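Local coordinates for sialidase domain-containing protein (Dyadobacter fermentans, PDB 5HX0) that is of unknown function but belongs to the sialidase-like BNR-repeat family and folds as a six-bladed beta-propeller, at residues 55-60 / 89-94; 220-225 / 247-252; 227-232 / 257-262; 328-331 / 337-340. One frame throughout, in Å; residues are numbered along the deposited sequence.

Contact 1: residues 55-60 / 89-94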
loop_
_atom_site.group_PDB
_atom_site.type_symbol
_atom_site.label_atom_id
_atom_site.label_comp_id
_atom_site.label_asym_id
_atom_site.label_seq_id
_atom_site.Cartn_x
_atom_site.Cartn_y
_atom_site.Cartn_z
ATOM N N LYS A 55 -3.536 15.742 6.751
ATOM C CA LYS A 55 -4.367 14.639 6.286
ATOM C C LYS A 55 -3.935 13.284 6.842
ATOM O O LYS A 55 -4.623 12.294 6.581
ATOM C CB LYS A 55 -4.355 14.591 4.750
ATOM C CG LYS A 55 -4.976 15.839 4.109
ATOM C CD LYS A 55 -5.123 15.636 2.603
ATOM C CE LYS A 55 -5.439 16.947 1.870
ATOM N NZ LYS A 55 -6.393 17.812 2.623
ATOM N N PHE A 56 -2.825 13.211 7.589
ATOM C CA PHE A 56 -2.206 11.942 7.948
ATOM C C PHE A 56 -1.919 11.869 9.440
ATOM O O PHE A 56 -1.585 12.862 10.086
ATOM C CB PHE A 56 -0.869 11.708 7.177
ATOM C CG PHE A 56 -1.071 11.437 5.711
ATOM C CD1 PHE A 56 -1.726 10.281 5.302
ATOM C CD2 PHE A 56 -0.633 12.335 4.745
ATOM C CE1 PHE A 56 -1.937 10.004 3.932
ATOM C CE2 PHE A 56 -0.838 12.072 3.377
ATOM C CZ PHE A 56 -1.496 10.891 2.975
ATOM N N HIS A 57 -2.050 10.663 9.964
ATOM C CA HIS A 57 -1.522 10.295 11.261
ATOM C C HIS A 57 -0.148 9.677 10.997
ATOM O O HIS A 57 -0.051 8.623 10.358
ATOM C CB HIS A 57 -2.497 9.334 11.926
ATOM C CG HIS A 57 -2.155 8.960 13.333
ATOM N ND1 HIS A 57 -1.146 8.072 13.646
ATOM C CD2 HIS A 57 -2.736 9.304 14.510
ATOM C CE1 HIS A 57 -1.098 7.912 14.959
ATOM N NE2 HIS A 57 -2.057 8.643 15.506
ATOM N N ALA A 58 0.918 10.356 11.434
ATOM C CA ALA A 58 2.292 9.900 11.234
ATOM C C ALA A 58 2.870 9.590 12.602
ATOM O O ALA A 58 2.857 10.456 13.483
ATOM C CB ALA A 58 3.143 10.956 10.512
ATOM N N ALA A 59 3.353 8.360 12.797
ATOM C CA ALA A 59 3.705 7.963 14.160
ATOM C C ALA A 59 4.732 6.835 14.167
ATOM O O ALA A 59 4.977 6.180 13.159
ATOM C CB ALA A 59 2.450 7.547 14.942
ATOM N N PHE A 60 5.319 6.610 15.353
ATOM C CA PHE A 60 6.156 5.451 15.664
ATOM C C PHE A 60 7.410 5.409 14.787
ATOM O O PHE A 60 7.559 4.493 13.961
ATOM C CB PHE A 60 5.336 4.147 15.491
ATOM C CG PHE A 60 3.918 4.239 16.064
ATOM C CD1 PHE A 60 3.716 4.654 17.382
ATOM C CD2 PHE A 60 2.815 3.931 15.282
ATOM C CE1 PHE A 60 2.416 4.768 17.922
ATOM C CE2 PHE A 60 1.502 4.047 15.806
ATOM C CZ PHE A 60 1.309 4.455 17.131
ATOM N N THR A 89 -8.890 9.472 15.461
ATOM C CA THR A 89 -8.055 8.439 14.842
ATOM C C THR A 89 -7.501 7.506 15.917
ATOM O O THR A 89 -7.069 7.968 16.977
ATOM C CB THR A 89 -6.912 9.109 14.060
ATOM O OG1 THR A 89 -7.479 9.999 13.078
ATOM C CG2 THR A 89 -5.996 8.060 13.387
ATOM N N ASN A 90 -7.535 6.195 15.670
ATOM C CA ASN A 90 -6.871 5.278 16.584
ATOM C C ASN A 90 -5.651 4.665 15.883
ATOM O O ASN A 90 -5.159 5.204 14.889
ATOM C CB ASN A 90 -7.868 4.241 17.113
ATOM C CG ASN A 90 -8.499 3.403 16.002
ATOM O OD1 ASN A 90 -7.953 3.285 14.906
ATOM N ND2 ASN A 90 -9.672 2.830 16.284
ATOM N N HIS A 91 -5.135 3.566 16.425
ATOM C CA HIS A 91 -3.900 3.012 15.899
ATOM C C HIS A 91 -4.131 1.794 14.992
ATOM O O HIS A 91 -3.191 1.030 14.744
ATOM C CB HIS A 91 -2.947 2.674 17.050
ATOM C CG HIS A 91 -2.442 3.884 17.795
ATOM N ND1 HIS A 91 -1.883 3.808 19.057
ATOM C CD2 HIS A 91 -2.404 5.196 17.447
ATOM C CE1 HIS A 91 -1.521 5.018 19.454
ATOM N NE2 HIS A 91 -1.830 5.882 18.496
ATOM N N VAL A 92 -5.343 1.599 14.475
ATOM C CA VAL A 92 -5.560 0.581 13.451
ATOM C C VAL A 92 -6.206 1.233 12.238
ATOM O O VAL A 92 -7.085 2.098 12.369
ATOM C CB VAL A 92 -6.402 -0.632 13.936
ATOM C CG1 VAL A 92 -5.682 -1.366 15.075
ATOM C CG2 VAL A 92 -7.827 -0.230 14.311
ATOM N N ASP A 93 -5.767 0.813 11.067
ATOM C CA ASP A 93 -6.313 1.305 9.807
ATOM C C ASP A 93 -5.826 0.373 8.706
ATOM O O ASP A 93 -4.617 0.133 8.631
ATOM C CB ASP A 93 -5.854 2.754 9.545
ATOM C CG ASP A 93 -6.629 3.423 8.397
ATOM O OD1 ASP A 93 -6.653 2.870 7.272
ATOM O OD2 ASP A 93 -7.228 4.503 8.629
ATOM N N PRO A 94 -6.698 -0.182 7.844
ATOM C CA PRO A 94 -6.189 -1.095 6.796
ATOM C C PRO A 94 -5.158 -0.444 5.894
ATOM O O PRO A 94 -4.286 -1.136 5.354
ATOM C CB PRO A 94 -7.457 -1.483 6.010
ATOM C CG PRO A 94 -8.434 -0.311 6.258
ATOM C CD PRO A 94 -8.147 0.080 7.698
#

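Contact 2: residues 220-225 / 247-252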
loop_
_atom_site.group_PDB
_atom_site.type_symbol
_atom_site.label_atom_id
_atom_site.label_comp_id
_atom_site.label_asym_id
_atom_site.label_seq_id
_atom_site.Cartn_x
_atom_site.Cartn_y
_atom_site.Cartn_z
ATOM N N ILE A 220 22.240 -11.322 16.028
ATOM C CA ILE A 220 21.240 -10.261 16.209
ATOM C C ILE A 220 20.313 -10.639 17.354
ATOM O O ILE A 220 19.712 -11.721 17.341
ATOM C CB ILE A 220 20.418 -10.013 14.936
ATOM C CG1 ILE A 220 21.338 -9.773 13.740
ATOM C CG2 ILE A 220 19.494 -8.782 15.159
ATOM C CD1 ILE A 220 20.577 -9.604 12.475
ATOM N N LEU A 221 20.163 -9.727 18.306
ATOM C CA LEU A 221 19.310 -9.883 19.476
ATOM C C LEU A 221 17.994 -9.158 19.239
ATOM O O LEU A 221 17.985 -8.036 18.740
ATOM C CB LEU A 221 19.995 -9.287 20.709
ATOM C CG LEU A 221 21.411 -9.783 20.936
ATOM C CD1 LEU A 221 22.073 -8.980 22.038
ATOM C CD2 LEU A 221 21.355 -11.252 21.294
ATOM N N TRP A 222 16.887 -9.783 19.627
ATOM C CA TRP A 222 15.570 -9.180 19.433
ATOM C C TRP A 222 14.689 -9.612 20.592
ATOM O O TRP A 222 14.428 -10.810 20.751
ATOM C CB TRP A 222 14.956 -9.627 18.103
ATOM C CG TRP A 222 13.703 -8.899 17.714
ATOM C CD1 TRP A 222 13.230 -7.721 18.222
ATOM C CD2 TRP A 222 12.755 -9.327 16.726
ATOM N NE1 TRP A 222 12.041 -7.381 17.604
ATOM C CE2 TRP A 222 11.734 -8.351 16.678
ATOM C CE3 TRP A 222 12.681 -10.439 15.870
ATOM C CZ2 TRP A 222 10.651 -8.449 15.809
ATOM C CZ3 TRP A 222 11.611 -10.541 15.010
ATOM C CH2 TRP A 222 10.602 -9.554 14.983
ATOM N N VAL A 223 14.235 -8.665 21.407
ATOM C CA VAL A 223 13.309 -8.999 22.491
ATOM C C VAL A 223 11.882 -8.765 22.004
ATOM O O VAL A 223 11.491 -7.625 21.715
ATOM C CB VAL A 223 13.611 -8.198 23.760
ATOM C CG1 VAL A 223 12.544 -8.480 24.841
ATOM C CG2 VAL A 223 15.011 -8.550 24.270
ATOM N N VAL A 224 11.103 -9.843 21.932
ATOM C CA VAL A 224 9.759 -9.810 21.361
ATOM C C VAL A 224 8.728 -9.945 22.475
ATOM O O VAL A 224 9.030 -10.322 23.609
ATOM C CB VAL A 224 9.531 -10.908 20.299
ATOM C CG1 VAL A 224 10.459 -10.720 19.091
ATOM C CG2 VAL A 224 9.688 -12.308 20.928
ATOM N N ALA A 225 7.489 -9.618 22.134
ATOM C CA ALA A 225 6.371 -9.695 23.057
ATOM C C ALA A 225 5.532 -10.909 22.709
ATOM O O ALA A 225 5.471 -11.323 21.550
ATOM C CB ALA A 225 5.506 -8.430 22.977
ATOM N N LEU A 247 17.565 -13.679 8.638
ATOM C CA LEU A 247 16.748 -14.569 7.815
ATOM C C LEU A 247 15.874 -15.468 8.682
ATOM O O LEU A 247 14.698 -15.694 8.365
ATOM C CB LEU A 247 17.631 -15.408 6.886
ATOM C CG LEU A 247 18.414 -14.602 5.833
ATOM C CD1 LEU A 247 19.295 -15.543 4.991
ATOM C CD2 LEU A 247 17.500 -13.756 4.923
ATOM N N THR A 248 16.405 -15.953 9.799
ATOM C CA THR A 248 15.646 -16.813 10.700
ATOM C C THR A 248 16.002 -16.469 12.137
ATOM O O THR A 248 17.052 -15.891 12.414
ATOM C CB THR A 248 15.918 -18.312 10.467
ATOM O OG1 THR A 248 17.256 -18.619 10.878
ATOM C CG2 THR A 248 15.717 -18.709 8.978
ATOM N N TRP A 249 15.123 -16.870 13.056
ATOM C CA TRP A 249 15.233 -16.561 14.474
ATOM C C TRP A 249 15.072 -17.832 15.293
ATOM O O TRP A 249 14.260 -18.694 14.955
ATOM C CB TRP A 249 14.160 -15.535 14.882
ATOM C CG TRP A 249 14.295 -14.247 14.122
ATOM C CD1 TRP A 249 13.695 -13.904 12.928
ATOM C CD2 TRP A 249 15.094 -13.128 14.511
ATOM N NE1 TRP A 249 14.088 -12.627 12.557
ATOM C CE2 TRP A 249 14.944 -12.135 13.514
ATOM C CE3 TRP A 249 15.934 -12.871 15.610
ATOM C CZ2 TRP A 249 15.603 -10.906 13.586
ATOM C CZ3 TRP A 249 16.589 -11.645 15.676
ATOM C CH2 TRP A 249 16.415 -10.683 14.674
ATOM N N LYS A 250 15.834 -17.930 16.382
ATOM C CA LYS A 250 15.696 -19.011 17.347
ATOM C C LYS A 250 15.368 -18.435 18.719
ATOM O O LYS A 250 15.955 -17.431 19.139
ATOM C CB LYS A 250 16.980 -19.848 17.438
ATOM C CG LYS A 250 17.104 -20.952 16.395
ATOM C CD LYS A 250 17.336 -20.423 14.998
ATOM C CE LYS A 250 17.014 -21.488 13.957
ATOM N NZ LYS A 250 16.869 -20.892 12.596
ATOM N N TYR A 251 14.427 -19.077 19.412
ATOM C CA TYR A 251 14.115 -18.716 20.788
ATOM C C TYR A 251 15.318 -18.960 21.691
ATOM O O TYR A 251 15.908 -20.039 21.676
ATOM C CB TYR A 251 12.920 -19.537 21.273
ATOM C CG TYR A 251 12.412 -19.140 22.633
ATOM C CD1 TYR A 251 12.954 -19.701 23.799
ATOM C CD2 TYR A 251 11.389 -18.208 22.767
ATOM C CE1 TYR A 251 12.494 -19.331 25.056
ATOM C CE2 TYR A 251 10.920 -17.840 24.021
ATOM C CZ TYR A 251 11.475 -18.393 25.153
ATOM O OH TYR A 251 11.013 -18.016 26.388
ATOM N N SER A 252 15.690 -17.962 22.485
ATOM C CA SER A 252 16.807 -18.113 23.405
ATOM C C SER A 252 16.337 -18.282 24.844
ATOM O O SER A 252 16.653 -19.294 25.475
ATOM C CB SER A 252 17.772 -16.927 23.295
ATOM O OG SER A 252 18.880 -17.124 24.164
#

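Contact 3: residues 227-232 / 257-262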
loop_
_atom_site.group_PDB
_atom_site.type_symbol
_atom_site.label_atom_id
_atom_site.label_comp_id
_atom_site.label_asym_id
_atom_site.label_seq_id
_atom_site.Cartn_x
_atom_site.Cartn_y
_atom_site.Cartn_z
ATOM N N THR A 227 1.579 -12.715 23.937
ATOM C CA THR A 227 0.405 -12.830 24.796
ATOM C C THR A 227 0.413 -14.227 25.397
ATOM O O THR A 227 0.339 -15.212 24.657
ATOM C CB THR A 227 -0.890 -12.611 24.008
ATOM O OG1 THR A 227 -0.921 -11.299 23.456
ATOM C CG2 THR A 227 -2.118 -12.791 24.920
ATOM N N ASP A 228 0.531 -14.317 26.721
ATOM C CA ASP A 228 0.599 -15.604 27.393
ATOM C C ASP A 228 -0.592 -15.888 28.297
ATOM O O ASP A 228 -0.649 -16.962 28.895
ATOM C CB ASP A 228 1.912 -15.757 28.182
ATOM C CG ASP A 228 2.161 -14.651 29.197
ATOM O OD1 ASP A 228 1.244 -13.883 29.562
ATOM O OD2 ASP A 228 3.330 -14.577 29.642
ATOM N N ARG A 229 -1.550 -14.973 28.390
ATOM C CA ARG A 229 -2.801 -15.210 29.094
ATOM C C ARG A 229 -3.869 -14.384 28.398
ATOM O O ARG A 229 -3.595 -13.269 27.948
ATOM C CB ARG A 229 -2.711 -14.829 30.582
ATOM C CG ARG A 229 -4.039 -14.930 31.336
ATOM C CD ARG A 229 -3.822 -14.864 32.834
ATOM N NE ARG A 229 -3.552 -13.505 33.305
ATOM C CZ ARG A 229 -2.906 -13.230 34.439
ATOM N NH1 ARG A 229 -2.448 -14.218 35.202
ATOM N NH2 ARG A 229 -2.709 -11.973 34.810
ATOM N N GLN A 230 -5.078 -14.929 28.315
ATOM C CA GLN A 230 -6.099 -14.250 27.530
ATOM C C GLN A 230 -7.002 -13.358 28.373
ATOM O O GLN A 230 -7.336 -12.249 27.944
ATOM C CB GLN A 230 -6.936 -15.280 26.785
ATOM C CG GLN A 230 -7.935 -14.673 25.842
ATOM C CD GLN A 230 -8.734 -15.730 25.113
ATOM O OE1 GLN A 230 -8.475 -16.930 25.252
ATOM N NE2 GLN A 230 -9.716 -15.294 24.338
ATOM N N SER A 231 -7.419 -13.819 29.552
ATOM C CA SER A 231 -8.274 -13.006 30.420
ATOM C C SER A 231 -7.856 -13.121 31.881
ATOM O O SER A 231 -7.962 -14.186 32.485
ATOM C CB SER A 231 -9.740 -13.401 30.271
ATOM O OG SER A 231 -10.168 -13.268 28.931
ATOM N N PRO A 232 -7.355 -12.015 32.448
ATOM C CA PRO A 232 -7.130 -10.787 31.683
ATOM C C PRO A 232 -5.880 -10.897 30.794
ATOM O O PRO A 232 -5.004 -11.715 31.083
ATOM C CB PRO A 232 -6.952 -9.727 32.774
ATOM C CG PRO A 232 -6.335 -10.481 33.906
ATOM C CD PRO A 232 -6.907 -11.888 33.848
ATOM N N VAL A 257 8.778 -11.954 32.820
ATOM C CA VAL A 257 7.485 -12.621 32.973
ATOM C C VAL A 257 7.009 -12.381 34.399
ATOM O O VAL A 257 7.796 -12.470 35.351
ATOM C CB VAL A 257 7.567 -14.142 32.695
ATOM C CG1 VAL A 257 6.181 -14.757 32.654
ATOM C CG2 VAL A 257 8.321 -14.438 31.412
ATOM N N ASP A 258 5.726 -12.070 34.553
ATOM C CA ASP A 258 5.150 -11.893 35.876
ATOM C C ASP A 258 3.729 -12.427 35.874
ATOM O O ASP A 258 3.074 -12.468 34.835
ATOM C CB ASP A 258 5.134 -10.426 36.303
ATOM C CG ASP A 258 4.763 -10.258 37.760
ATOM O OD1 ASP A 258 5.559 -10.688 38.607
ATOM O OD2 ASP A 258 3.681 -9.723 38.055
ATOM N N GLU A 259 3.241 -12.804 37.060
ATOM C CA GLU A 259 1.872 -13.309 37.160
ATOM C C GLU A 259 0.845 -12.228 36.866
ATOM O O GLU A 259 -0.237 -12.534 36.354
ATOM C CB GLU A 259 1.607 -13.898 38.550
ATOM C CG GLU A 259 2.257 -15.245 38.792
ATOM C CD GLU A 259 1.827 -16.291 37.777
ATOM O OE1 GLU A 259 0.645 -16.276 37.360
ATOM O OE2 GLU A 259 2.676 -17.125 37.391
ATOM N N LYS A 260 1.145 -10.975 37.192
ATOM C CA LYS A 260 0.183 -9.896 36.986
ATOM C C LYS A 260 0.666 -8.819 36.031
ATOM O O LYS A 260 -0.114 -8.342 35.213
ATOM C CB LYS A 260 -0.182 -9.245 38.329
ATOM C CG LYS A 260 -1.036 -10.141 39.208
ATOM C CD LYS A 260 -1.442 -9.460 40.499
ATOM C CE LYS A 260 -2.038 -10.472 41.469
ATOM N NZ LYS A 260 -1.091 -11.594 41.771
ATOM N N VAL A 261 1.924 -8.412 36.128
ATOM C CA VAL A 261 2.438 -7.301 35.334
ATOM C C VAL A 261 2.728 -7.782 33.913
ATOM O O VAL A 261 3.309 -8.858 33.718
ATOM C CB VAL A 261 3.694 -6.723 35.999
ATOM C CG1 VAL A 261 4.296 -5.620 35.163
ATOM C CG2 VAL A 261 3.369 -6.218 37.426
ATOM N N SER A 262 2.328 -6.982 32.910
ATOM C CA SER A 262 2.629 -7.277 31.511
ATOM C C SER A 262 3.910 -6.567 31.086
ATOM O O SER A 262 4.202 -5.459 31.544
ATOM C CB SER A 262 1.498 -6.834 30.573
ATOM O OG SER A 262 0.310 -7.605 30.701
#

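Contact 4: residues 328-331 / 337-340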
loop_
_atom_site.group_PDB
_atom_site.type_symbol
_atom_site.label_atom_id
_atom_site.label_comp_id
_atom_site.label_asym_id
_atom_site.label_seq_id
_atom_site.Cartn_x
_atom_site.Cartn_y
_atom_site.Cartn_z
ATOM N N TYR A 328 12.802 7.993 26.021
ATOM C CA TYR A 328 11.473 7.433 26.247
ATOM C C TYR A 328 10.404 8.509 26.156
ATOM O O TYR A 328 10.664 9.694 26.365
ATOM C CB TYR A 328 11.367 6.743 27.611
ATOM C CG TYR A 328 12.041 7.492 28.739
ATOM C CD1 TYR A 328 13.402 7.332 28.976
ATOM C CD2 TYR A 328 11.316 8.312 29.589
ATOM C CE1 TYR A 328 14.037 7.995 30.010
ATOM C CE2 TYR A 328 11.956 8.995 30.649
ATOM C CZ TYR A 328 13.311 8.819 30.843
ATOM O OH TYR A 328 13.985 9.460 31.869
ATOM N N GLY A 329 9.180 8.066 25.854
ATOM C CA GLY A 329 8.045 8.958 25.905
ATOM C C GLY A 329 7.583 9.179 27.334
ATOM O O GLY A 329 7.737 8.322 28.210
ATOM N N TYR A 330 7.018 10.355 27.577
ATOM C CA TYR A 330 6.509 10.713 28.900
ATOM C C TYR A 330 5.046 11.107 28.742
ATOM O O TYR A 330 4.716 12.269 28.495
ATOM C CB TYR A 330 7.319 11.838 29.531
ATOM C CG TYR A 330 7.033 12.017 31.002
ATOM C CD1 TYR A 330 7.481 11.093 31.933
ATOM C CD2 TYR A 330 6.310 13.113 31.460
ATOM C CE1 TYR A 330 7.235 11.269 33.308
ATOM C CE2 TYR A 330 6.058 13.290 32.815
ATOM C CZ TYR A 330 6.524 12.369 33.728
ATOM O OH TYR A 330 6.270 12.556 35.071
ATOM N N ARG A 331 4.165 10.132 28.915
ATOM C CA ARG A 331 2.737 10.339 28.692
ATOM C C ARG A 331 2.040 10.673 29.999
ATOM O O ARG A 331 1.051 10.062 30.384
ATOM C CB ARG A 331 2.128 9.115 28.013
ATOM C CG ARG A 331 2.507 9.027 26.507
ATOM C CD ARG A 331 2.338 7.610 25.957
ATOM N NE ARG A 331 2.302 7.573 24.496
ATOM C CZ ARG A 331 1.946 6.510 23.767
ATOM N NH1 ARG A 331 1.924 6.601 22.439
ATOM N NH2 ARG A 331 1.618 5.355 24.348
ATOM N N ILE A 337 8.709 14.181 25.948
ATOM C CA ILE A 337 9.795 13.265 25.613
ATOM C C ILE A 337 10.908 13.508 26.608
ATOM O O ILE A 337 11.253 14.663 26.868
ATOM C CB ILE A 337 10.343 13.489 24.183
ATOM C CG1 ILE A 337 9.226 13.584 23.118
ATOM C CG2 ILE A 337 11.440 12.446 23.840
ATOM C CD1 ILE A 337 8.414 12.300 22.872
ATOM N N ARG A 338 11.505 12.433 27.128
ATOM C CA ARG A 338 12.592 12.552 28.100
ATOM C C ARG A 338 13.690 11.531 27.796
ATOM O O ARG A 338 13.538 10.646 26.948
ATOM C CB ARG A 338 12.049 12.383 29.533
ATOM C CG ARG A 338 10.988 13.445 29.867
ATOM C CD ARG A 338 10.420 13.339 31.270
ATOM N NE ARG A 338 9.469 14.438 31.467
ATOM C CZ ARG A 338 9.250 15.042 32.629
ATOM N NH1 ARG A 338 9.907 14.659 33.719
ATOM N NH2 ARG A 338 8.376 16.036 32.696
ATOM N N ALA A 339 14.806 11.648 28.517
ATOM C CA ALA A 339 15.925 10.741 28.322
ATOM C C ALA A 339 16.856 10.818 29.523
ATOM O O ALA A 339 16.777 11.743 30.336
ATOM C CB ALA A 339 16.692 11.071 27.031
ATOM N N ARG A 340 17.748 9.828 29.623
ATOM C CA ARG A 340 18.848 9.910 30.571
ATOM C C ARG A 340 20.045 9.169 29.990
ATOM O O ARG A 340 19.890 8.273 29.165
ATOM C CB ARG A 340 18.453 9.355 31.955
ATOM C CG ARG A 340 17.812 7.976 31.962
ATOM C CD ARG A 340 17.235 7.633 33.365
ATOM N NE ARG A 340 16.022 8.389 33.683
ATOM C CZ ARG A 340 15.561 8.590 34.916
ATOM N NH1 ARG A 340 16.216 8.093 35.966
ATOM N NH2 ARG A 340 14.454 9.299 35.109
#

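Contact 1: residues 55-60 / 89-94
His57 swings its imidazole out opposite its own backbone N (chi1 -174°), while His91 sets its ring beside the backbone N (chi1 -67°); between them these two torsions bring the imidazoles into one aromatic cluster with Phe60. Phe60 meets His91 edge to face. The phenyl ring drives its CZ edge into one face of the imidazole, over the ring centre, with CZ 3.7 Å from both CE1 and NE2 of His91. With the planes at 88° and the centroids 5.0 Å apart, this is a T-shaped pair. His57 meets His91 less regularly: His57 CE1 lies 3.9 Å from His91 CD2, and the two rings are inclined to each other, neither stacked nor edge-to-face. The methyl CG2 of Thr89 lies 3.7 Å from CD2 of His57. Contact between the segments is thus van der Waals and aromatic throughout. The polar ends are fixed from outside: NE2 of His57 and NE2 of His91 each bond to a different carboxylate oxygen of Asp365, which ties the two rings together, and Thr89 OG1 bonds to the backbone N of Arg81. The loop is also braced internally by an Asx turn, Val92 N to Asn90 OD1 at 3.1 Å. An acetate and a glycerol, probably from the crystallisation liquor, lie beside His91 and may mark a pocket. Strand 56-65 is an outermost strand of its four-stranded sheet, paired with strand 71-79; the loop 89-94 leads into strand 97-103, and Tyr384 of strand 378-385 in the adjacent sheet packs against both Phe60 and His91.

Contact 2: residues 220-225 / 247-252
This is a buried aromatic contact within one propeller blade, between the blade's second strand, 220-229, and the turn leading into its fourth, 250-256; Trp249 reaches Ile220 and Trp222 past the intervening strand 234-242. The two indoles meet edge-to-face. CE3 on the benzene edge of Trp222 stands over one face of Trp249, 3.7 Å from its CE2, and the six-membered rings are 4.9 Å apart between centroids with planes at 56°. With Trp222 CG opposite the backbone N (chi1 -171°), the indole is swung so that CE3 reaches that face; Trp222 CB lies 3.6 Å from Trp249 CZ3. Ile220 completes the grip: its CG2 branch lies 3.7 Å from Trp249 CH2, and its carbonyl O approaches Trp249 CZ3 at 3.5 Å. Met212 touches both indoles, with Pro188 on Trp222 and Pro189 on Trp249. Trp249 ends the sequence Ser-x-Asp-x-Gly-x-Thr-Trp that starts at Ser242, the Asp box of BNR repeats; Thr248 OG1 bonds to Asp244 in this turn. Its partners being almost all carbon, with Ile220 O the exception, the tryptophan anchors the Asp-box turn mainly by dispersion and ring-edge electrostatics, without a polar bond between the segments.

Contact 3: residues 227-232 / 257-262
Arg229 sends its chain from CB with CG opposite the backbone N, on a path that passes Lys234 of strand 234-242, and then bends at the CG-CD bond (chi3 76°), which turns the guanidinium toward the loop 257-262. The first nitrogen, NE, points back into its own segment and bonds to Pro232 O at 3.2 Å, the acceptor lying practically in the guanidinium plane. CZ is next, 3.4 Å from Glu259 O. At the tip NH1 and NH2 straddle that same carbonyl oxygen: each is 3.0 Å from Glu259 O, and both bonds are weak because their N-H directions are well off the acceptor. NH1 also comes within 4.3 Å of Glu259 OE1, opposite charges too far apart for a salt bridge, so the backbone oxygen is the main attachment. Beside this, Asp228 OD2 only brushes Val257 CG1 at 4.2 Å; its carboxylate is engaged by Lys234 and Ser236. The receiving loop is shaped by Asp258, whose OD2 accepts from Lys260 N and Val261 N. Asp228 and Arg229 together face Lys234, a classic beta bulge near the turn of hairpin 220-229/234-242, from which Arg229 weakly bonds the surface loop joining this blade to the next.

Contact 4: residues 328-331 / 337-340
Tyr328 and Arg338 form the antiparallel hydrogen-bonded pair of this hairpin: Tyr328 N to Arg338 O is 2.9 Å and Arg338 N to Tyr328 O 3.0 Å. Gly329 and Ile337 follow as a non-hydrogen-bonded pair. Stacking and cation-pi interaction come from Tyr330 and Arg338. The arginine chain is extended from CG to NE and lays its guanidinium flat over one face of the phenol, with planes only 20° apart and CZ of Arg338 3.8 Å from the ring centroid of Tyr330. Arg338 CD sits over the same face, 4.0 Å from that centroid, and adds a CH-pi contact. Among the side-chain polar bonds, NE of Arg340 donates to the hydroxyl OH of Tyr328 at 2.9 Å, the oxygen lying close to the guanidinium plane. Tyr328 can present its hydroxyl there because its ring sits between backbone N and carbonyl carbon (chi1 42°), which folds it across the neighbouring strand: one face covers Arg338 O, and CE2 lies 3.6 Å from CB of Arg338. Glu354 of strand 354-358 gathers these ends, forming salt bridges to Arg338 NH1 and Arg340 NH2 and a hydrogen bond to Tyr328 OH; this network would be expected to favour the ionised form of the carboxylate. Apolar packing occupies the face on which Ile337 lies, against Pro369, Tyr383 and Phe385 of the adjoining sheet. Strands 324-330 and 336-342 are the two middle strands of a four-stranded antiparallel blade, a beta-meander of the kind from which propellers are built.

Overall arrangement
Contacts 2 and 3 belong to one blade: both use strand 220-229, their segments alternate along the chain, and their centres are 21 Å apart. Contact 4 lies in another blade, across the chain's centre from contact 2 with 26 Å between centres. Contact 1, in a third, is also across the centre from contact 2, 27 Å away. Contacts 1 and 4 come closest without touching, about 5 Å between nearest atoms, and Tyr368 touches Phe60 of contact 1 and Arg331, next to Tyr330 of contact 4. Acetate and glycerol beside His91, probably from the crystallisation liquor, may mark a pocket at contact 1, whereas contact 3 is peripheral, its centre 21 Å from that of the chain.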